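Local coordinates for protein glucanase (Clostridium thermocellum, PDB 5GXX) that probably hydrolyses beta-1,4-glucosidic bonds within cellulose as a family 9 endoglucanase of the cellulosome, at residues 205-208 against 209-212; 218-221 against 222-226. The protein carries 1 engineered substitution. One frame throughout, in Å; residues are numbered along the deposited sequence.

Contact 1. Residues 205-208 against 209-212; sequences STWL and YLAT
Thr-212 grips the carbonyl oxygen of Leu-208 with two donors: its hydroxyl OG1 lies 2.8 Å from Leu-208 O, and its own amide N also lies 2.8 Å from Leu-208 O. The two reach the oxygen from opposite faces of the carbonyl plane, the amide tilted modestly and the hydroxyl standing 35° out of it. A chi1 of 65° sets OG1 between the backbone N and the carbonyl carbon of its own residue, and this turns the hydroxyl back over the last helical turn. Ala-211 N adds a weak bond to the same oxygen, its main acceptor being Trp-207 O. OG1 of Thr-212 is in addition hydrogen-bonded to Asp-214 N just past the helix, which joins the final turn to the chain that leaves it.

Before this end the bonds from each amide to the carbonyl four residues back continue. Tyr-209 N bonds to Ser-205 O at 2.9 Å, Leu-210 N to Thr-206 O, and Ala-211 N to Trp-207 O at 2.8 Å, the last of these bent to 132° at the hydrogen. Further out, Leu-210 CD1 meets the six-membered part of the Trp-207 indole obliquely, 3.7 Å from Trp-207 CZ3. Leu-210 CG sits 3.5 Å from Thr-206 O, close against the helix backbone.

Residues 205-212 form the C-terminal half of helix 198-212 in the family 9 catalytic domain, an (alpha/alpha)6 barrel as in its relatives. Trp-207 enters an aromatic cluster, edge-to-face with Trp-203, Trp-70 and Tyr-73, and rests on helix 142-158; Leu-208 packs against helix 162-178, Thr-206 against helix 249-260, and Tyr-209 against helix 215-224.

Contact 2. Residues 218-221 against 222-226; sequences LDKA and ESYTP. Engineered in segment 222-226: Thr-225 (natural residue Ile).
Tyr-224 lays its ring over the backbone of Lys-220, in the close-packed part of the contact. With CG anti to its own carbonyl carbon (chi1 -60°), the ring is carried back so that Lys-220 O lies 3.0 Å above one face, displaced toward the rim near CD2, while the side chain of Lys-220 runs past the phenol and its CD comes 3.5 Å from Tyr-224 OH. The same carbonyl is held by Ser-223, whose OG donates to Lys-220 O at 2.7 Å, in the carbonyl plane and on a lone pair. Tyr-224 N adds a weak bond to Lys-220 O and bonds Ala-221 O, three residues back and 3.0 Å away, from well above the carbonyl plane; a 3-10 segment lies at 225-226. Asp-176 fixes both polar ends, bonding Tyr-224 OH and forming a salt bridge with Lys-220 NZ. Also ordered is the pairing of Glu-222 with buried Leu-218: Glu-222 N makes a nearly straight bond (169°) to Leu-218 O, and Glu-222 CG rests 3.9 Å from Leu-218 CD1.

The solvent side is looser. Exposed Asp-219 OD1 stays 4.8 Å from Glu-222 OE1, and a water donates to both oxygens, which probably eases their like charges. Arg-215 forms a salt bridge with Asp-219, and Glu-222 OE2 forms a salt bridge with Lys-262 and a hydrogen bond with Tyr-265.

These residues lie in the C-terminal part of helix 215-224: Ala-221 and Tyr-224 lean on helix 198-212, and Leu-218 reaches across to helix 249-260.

Overall arrangement
Both contacts are local, each within one helical stretch, and neither closes a long loop. Along the chain contact 1 comes first, at the end of helix 198-212; a short turn then leads into helix 215-224, where contact 2 follows. They lie in series, without nesting or crossing. Their centres are 12 Å apart, and the two helices pack side to side: Ser-205 OG comes 3.3 Å from Ala-221 CA, and Tyr-209 CE2 comes 3.5 Å from Leu-218 CD2. Both also border helix 249-260, within the family 9 catalytic domain and far from the beta-sandwich region that follows.

Contact 1. Residues 205-208 against 209-212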
ATOM      1  N   SER A 205     -34.609 -33.380 -32.344  1.00 17.73           N
ATOM      2  CA  SER A 205     -35.498 -33.931 -33.370  1.00 19.59           C
ATOM      3  C   SER A 205     -36.609 -34.789 -32.756  1.00 19.93           C
ATOM      4  O   SER A 205     -37.746 -34.761 -33.232  1.00 20.34           O
ATOM      5  CB  SER A 205     -34.734 -34.687 -34.476  1.00 19.00           C
ATOM      6  OG  SER A 205     -33.949 -35.755 -33.967  1.00 20.41           O
ATOM      7  N   THR A 206     -36.293 -35.528 -31.688  1.00 19.39           N
ATOM      8  CA  THR A 206     -37.283 -36.361 -31.009  1.00 19.32           C
ATOM      9  C   THR A 206     -38.381 -35.489 -30.413  1.00 18.94           C
ATOM     10  O   THR A 206     -39.563 -35.765 -30.603  1.00 19.73           O
ATOM     11  CB  THR A 206     -36.618 -37.240 -29.920  1.00 19.33           C
ATOM     12  OG1 THR A 206     -35.705 -38.134 -30.561  1.00 20.31           O
ATOM     13  CG2 THR A 206     -37.646 -38.034 -29.120  1.00 21.51           C
ATOM     14  N   TRP A 207     -37.991 -34.437 -29.695  1.00 18.63           N
ATOM     15  CA  TRP A 207     -38.965 -33.487 -29.169  1.00 18.08           C
ATOM     16  C   TRP A 207     -39.772 -32.774 -30.259  1.00 18.97           C
ATOM     17  O   TRP A 207     -40.957 -32.512 -30.060  1.00 19.07           O
ATOM     18  CB  TRP A 207     -38.311 -32.471 -28.218  1.00 17.70           C
ATOM     19  CG  TRP A 207     -38.135 -33.043 -26.826  1.00 18.32           C
ATOM     20  CD1 TRP A 207     -36.956 -33.286 -26.176  1.00 18.76           C
ATOM     21  CD2 TRP A 207     -39.180 -33.454 -25.934  1.00 17.46           C
ATOM     22  NE1 TRP A 207     -37.205 -33.816 -24.927  1.00 17.76           N
ATOM     23  CE2 TRP A 207     -38.559 -33.939 -24.756  1.00 17.63           C
ATOM     24  CE3 TRP A 207     -40.581 -33.467 -26.012  1.00 19.05           C
ATOM     25  CZ2 TRP A 207     -39.286 -34.431 -23.666  1.00 18.83           C
ATOM     26  CZ3 TRP A 207     -41.306 -33.956 -24.923  1.00 18.51           C
ATOM     27  CH2 TRP A 207     -40.653 -34.427 -23.766  1.00 20.33           C
ATOM     28  N   LEU A 208     -39.136 -32.450 -31.386  1.00 18.97           N
ATOM     29  CA  LEU A 208     -39.861 -31.895 -32.532  1.00 18.78           C
ATOM     30  C   LEU A 208     -40.876 -32.871 -33.136  1.00 20.73           C
ATOM     31  O   LEU A 208     -41.968 -32.452 -33.537  1.00 20.44           O
ATOM     32  CB  LEU A 208     -38.896 -31.340 -33.586  1.00 19.38           C
ATOM     33  CG  LEU A 208     -38.269 -29.987 -33.237  1.00 20.19           C
ATOM     34  CD1 LEU A 208     -37.033 -29.674 -34.064  1.00 21.47           C
ATOM     35  CD2 LEU A 208     -39.284 -28.834 -33.268  1.00 20.57           C
ATOM     36  N   TYR A 209     -40.546 -34.158 -33.174  1.00 19.54           N
ATOM     37  CA  TYR A 209     -41.517 -35.169 -33.554  1.00 20.70           C
ATOM     38  C   TYR A 209     -42.689 -35.163 -32.585  1.00 21.07           C
ATOM     39  O   TYR A 209     -43.856 -35.156 -32.990  1.00 22.11           O
ATOM     40  CB  TYR A 209     -40.894 -36.566 -33.577  1.00 20.72           C
ATOM     41  CG  TYR A 209     -41.839 -37.619 -34.130  1.00 22.11           C
ATOM     42  CD1 TYR A 209     -42.409 -37.438 -35.381  1.00 19.23           C
ATOM     43  CD2 TYR A 209     -42.185 -38.773 -33.410  1.00 24.13           C
ATOM     44  CE1 TYR A 209     -43.282 -38.374 -35.926  1.00 25.76           C
ATOM     45  CE2 TYR A 209     -43.075 -39.713 -33.948  1.00 26.82           C
ATOM     46  CZ  TYR A 209     -43.615 -39.505 -35.205  1.00 28.26           C
ATOM     47  OH  TYR A 209     -44.482 -40.409 -35.793  1.00 35.19           O
ATOM     48  N   LEU A 210     -42.375 -35.160 -31.291  1.00 20.43           N
ATOM     49  CA  LEU A 210     -43.438 -35.182 -30.302  1.00 19.71           C
ATOM     50  C   LEU A 210     -44.256 -33.888 -30.332  1.00 20.33           C
ATOM     51  O   LEU A 210     -45.423 -33.881 -29.945  1.00 20.68           O
ATOM     52  CB  LEU A 210     -42.876 -35.475 -28.903  1.00 19.99           C
ATOM     53  CG  LEU A 210     -42.270 -36.851 -28.613  1.00 20.85           C
ATOM     54  CD1 LEU A 210     -41.797 -36.855 -27.152  1.00 19.35           C
ATOM     55  CD2 LEU A 210     -43.269 -37.968 -28.874  1.00 22.36           C
ATOM     56  N   ALA A 211     -43.646 -32.801 -30.795  1.00 20.51           N
ATOM     57  CA  ALA A 211     -44.366 -31.539 -30.912  1.00 22.05           C
ATOM     58  C   ALA A 211     -45.260 -31.466 -32.154  1.00 23.12           C
ATOM     59  O   ALA A 211     -46.404 -31.024 -32.048  1.00 25.71           O
ATOM     60  CB  ALA A 211     -43.417 -30.334 -30.827  1.00 21.56           C
ATOM     61  N   THR A 212     -44.750 -31.933 -33.292  1.00 23.25           N
ATOM     62  CA  THR A 212     -45.390 -31.740 -34.598  1.00 23.16           C
ATOM     63  C   THR A 212     -46.041 -32.990 -35.192  1.00 24.03           C
ATOM     64  O   THR A 212     -46.940 -32.873 -36.033  1.00 23.48           O
ATOM     65  CB  THR A 212     -44.373 -31.273 -35.663  1.00 22.67           C
ATOM     66  OG1 THR A 212     -43.410 -32.317 -35.883  1.00 21.42           O
ATOM     67  CG2 THR A 212     -43.674 -29.982 -35.262  1.00 22.90           C
TER

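Contact 2. Residues 218-221 against 222-226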
ATOM      1  N   LEU A 218     -39.006 -37.677 -37.032  1.00 23.59           N
ATOM      2  CA  LEU A 218     -38.723 -39.057 -36.601  1.00 22.95           C
ATOM      3  C   LEU A 218     -37.637 -39.711 -37.455  1.00 23.65           C
ATOM      4  O   LEU A 218     -36.747 -40.396 -36.941  1.00 23.56           O
ATOM      5  CB  LEU A 218     -39.975 -39.945 -36.575  1.00 23.62           C
ATOM      6  CG  LEU A 218     -39.829 -41.377 -36.030  1.00 22.26           C
ATOM      7  CD1 LEU A 218     -39.023 -41.481 -34.746  1.00 23.58           C
ATOM      8  CD2 LEU A 218     -41.184 -42.026 -35.836  1.00 27.42           C
ATOM      9  N   ASP A 219     -37.687 -39.487 -38.765  1.00 25.07           N
ATOM     10  CA  ASP A 219     -36.663 -40.037 -39.647  1.00 25.80           C
ATOM     11  C   ASP A 219     -35.274 -39.496 -39.365  1.00 24.63           C
ATOM     12  O   ASP A 219     -34.306 -40.259 -39.352  1.00 25.60           O
ATOM     13  CB  ASP A 219     -37.031 -39.787 -41.105  1.00 26.52           C
ATOM     14  CG  ASP A 219     -38.074 -40.761 -41.592  1.00 31.87           C
ATOM     15  OD1 ASP A 219     -38.231 -41.819 -40.947  1.00 32.34           O
ATOM     16  OD2 ASP A 219     -38.727 -40.477 -42.614  1.00 34.17           O
ATOM     17  N   LYS A 220     -35.194 -38.189 -39.137  1.00 24.42           N
ATOM     18  CA  LYS A 220     -33.963 -37.543 -38.689  1.00 23.88           C
ATOM     19  C   LYS A 220     -33.449 -38.186 -37.394  1.00 23.63           C
ATOM     20  O   LYS A 220     -32.289 -38.590 -37.296  1.00 22.96           O
ATOM     21  CB  LYS A 220     -34.203 -36.041 -38.486  1.00 25.22           C
ATOM     22  CG  LYS A 220     -34.272 -35.230 -39.773  1.00 29.53           C
ATOM     23  CD  LYS A 220     -32.878 -34.747 -40.142  1.00 33.41           C
ATOM     24  CE  LYS A 220     -32.852 -33.874 -41.386  1.00 37.10           C
ATOM     25  NZ  LYS A 220     -31.421 -33.579 -41.657  1.00 34.39           N
ATOM     26  N   ALA A 221     -34.326 -38.267 -36.401  1.00 22.85           N
ATOM     27  CA  ALA A 221     -33.955 -38.837 -35.101  1.00 21.65           C
ATOM     28  C   ALA A 221     -33.312 -40.211 -35.277  1.00 21.50           C
ATOM     29  O   ALA A 221     -32.196 -40.455 -34.799  1.00 21.06           O
ATOM     30  CB  ALA A 221     -35.181 -38.923 -34.194  1.00 19.92           C
ATOM     31  N   GLU A 222     -34.009 -41.083 -36.002  1.00 23.10           N
ATOM     32  CA  GLU A 222     -33.537 -42.452 -36.207  1.00 24.02           C
ATOM     33  C   GLU A 222     -32.227 -42.520 -36.989  1.00 24.28           C
ATOM     34  O   GLU A 222     -31.410 -43.407 -36.744  1.00 26.05           O
ATOM     35  CB  GLU A 222     -34.645 -43.339 -36.780  1.00 25.40           C
ATOM     36  CG  GLU A 222     -35.852 -43.396 -35.852  1.00 24.47           C
ATOM     37  CD  GLU A 222     -36.768 -44.577 -36.084  1.00 27.83           C
ATOM     38  OE1 GLU A 222     -37.615 -44.499 -37.009  1.00 26.41           O
ATOM     39  OE2 GLU A 222     -36.659 -45.569 -35.326  1.00 23.66           O
ATOM     40  N   SER A 223     -31.991 -41.531 -37.847  1.00 25.08           N
ATOM     41  CA  SER A 223     -30.748 -41.414 -38.607  1.00 24.79           C
ATOM     42  C   SER A 223     -29.526 -41.058 -37.756  1.00 24.72           C
ATOM     43  O   SER A 223     -28.385 -41.276 -38.165  1.00 24.66           O
ATOM     44  CB  SER A 223     -30.919 -40.390 -39.735  1.00 25.38           C
ATOM     45  OG  SER A 223     -30.613 -39.067 -39.324  1.00 26.51           O
ATOM     46  N   TYR A 224     -29.752 -40.490 -36.575  1.00 23.11           N
ATOM     47  CA  TYR A 224     -28.640 -40.072 -35.726  1.00 22.08           C
ATOM     48  C   TYR A 224     -28.105 -41.193 -34.845  1.00 22.39           C
ATOM     49  O   TYR A 224     -26.966 -41.102 -34.382  1.00 23.34           O
ATOM     50  CB  TYR A 224     -29.026 -38.893 -34.827  1.00 22.48           C
ATOM     51  CG  TYR A 224     -29.464 -37.643 -35.555  1.00 23.02           C
ATOM     52  CD1 TYR A 224     -28.651 -37.033 -36.505  1.00 26.08           C
ATOM     53  CD2 TYR A 224     -30.687 -37.051 -35.259  1.00 24.05           C
ATOM     54  CE1 TYR A 224     -29.063 -35.880 -37.167  1.00 24.57           C
ATOM     55  CE2 TYR A 224     -31.102 -35.895 -35.912  1.00 23.17           C
ATOM     56  CZ  TYR A 224     -30.289 -35.320 -36.868  1.00 23.82           C
ATOM     57  OH  TYR A 224     -30.713 -34.162 -37.500  1.00 25.23           O
ATOM     58  N   THR A 225     -28.901 -42.234 -34.616  1.00 22.95           N
ATOM     59  CA  THR A 225     -28.496 -43.258 -33.649  1.00 23.48           C
ATOM     60  C   THR A 225     -27.171 -43.959 -33.961  1.00 23.94           C
ATOM     61  O   THR A 225     -26.379 -44.176 -33.051  1.00 21.43           O
ATOM     62  CB  THR A 225     -29.612 -44.273 -33.294  1.00 24.32           C
ATOM     63  OG1 THR A 225     -30.063 -44.955 -34.471  1.00 26.99           O
ATOM     64  CG2 THR A 225     -30.790 -43.564 -32.648  1.00 22.97           C
ATOM     65  N   PRO A 226     -26.880 -44.262 -35.242  1.00 23.74           N
ATOM     66  CA  PRO A 226     -25.584 -44.867 -35.564  1.00 24.37           C
ATOM     67  C   PRO A 226     -24.373 -43.957 -35.367  1.00 23.94           C
ATOM     68  O   PRO A 226     -23.245 -44.448 -35.338  1.00 25.81           O
ATOM     69  CB  PRO A 226     -25.727 -45.226 -37.048  1.00 24.17           C
ATOM     70  CG  PRO A 226     -27.194 -45.378 -37.228  1.00 24.98           C
ATOM     71  CD  PRO A 226     -27.754 -44.256 -36.429  1.00 24.88           C
TER
HETATM   72  O   HOH W   1     -36.934 -43.580 -39.290  1.00 34.91           O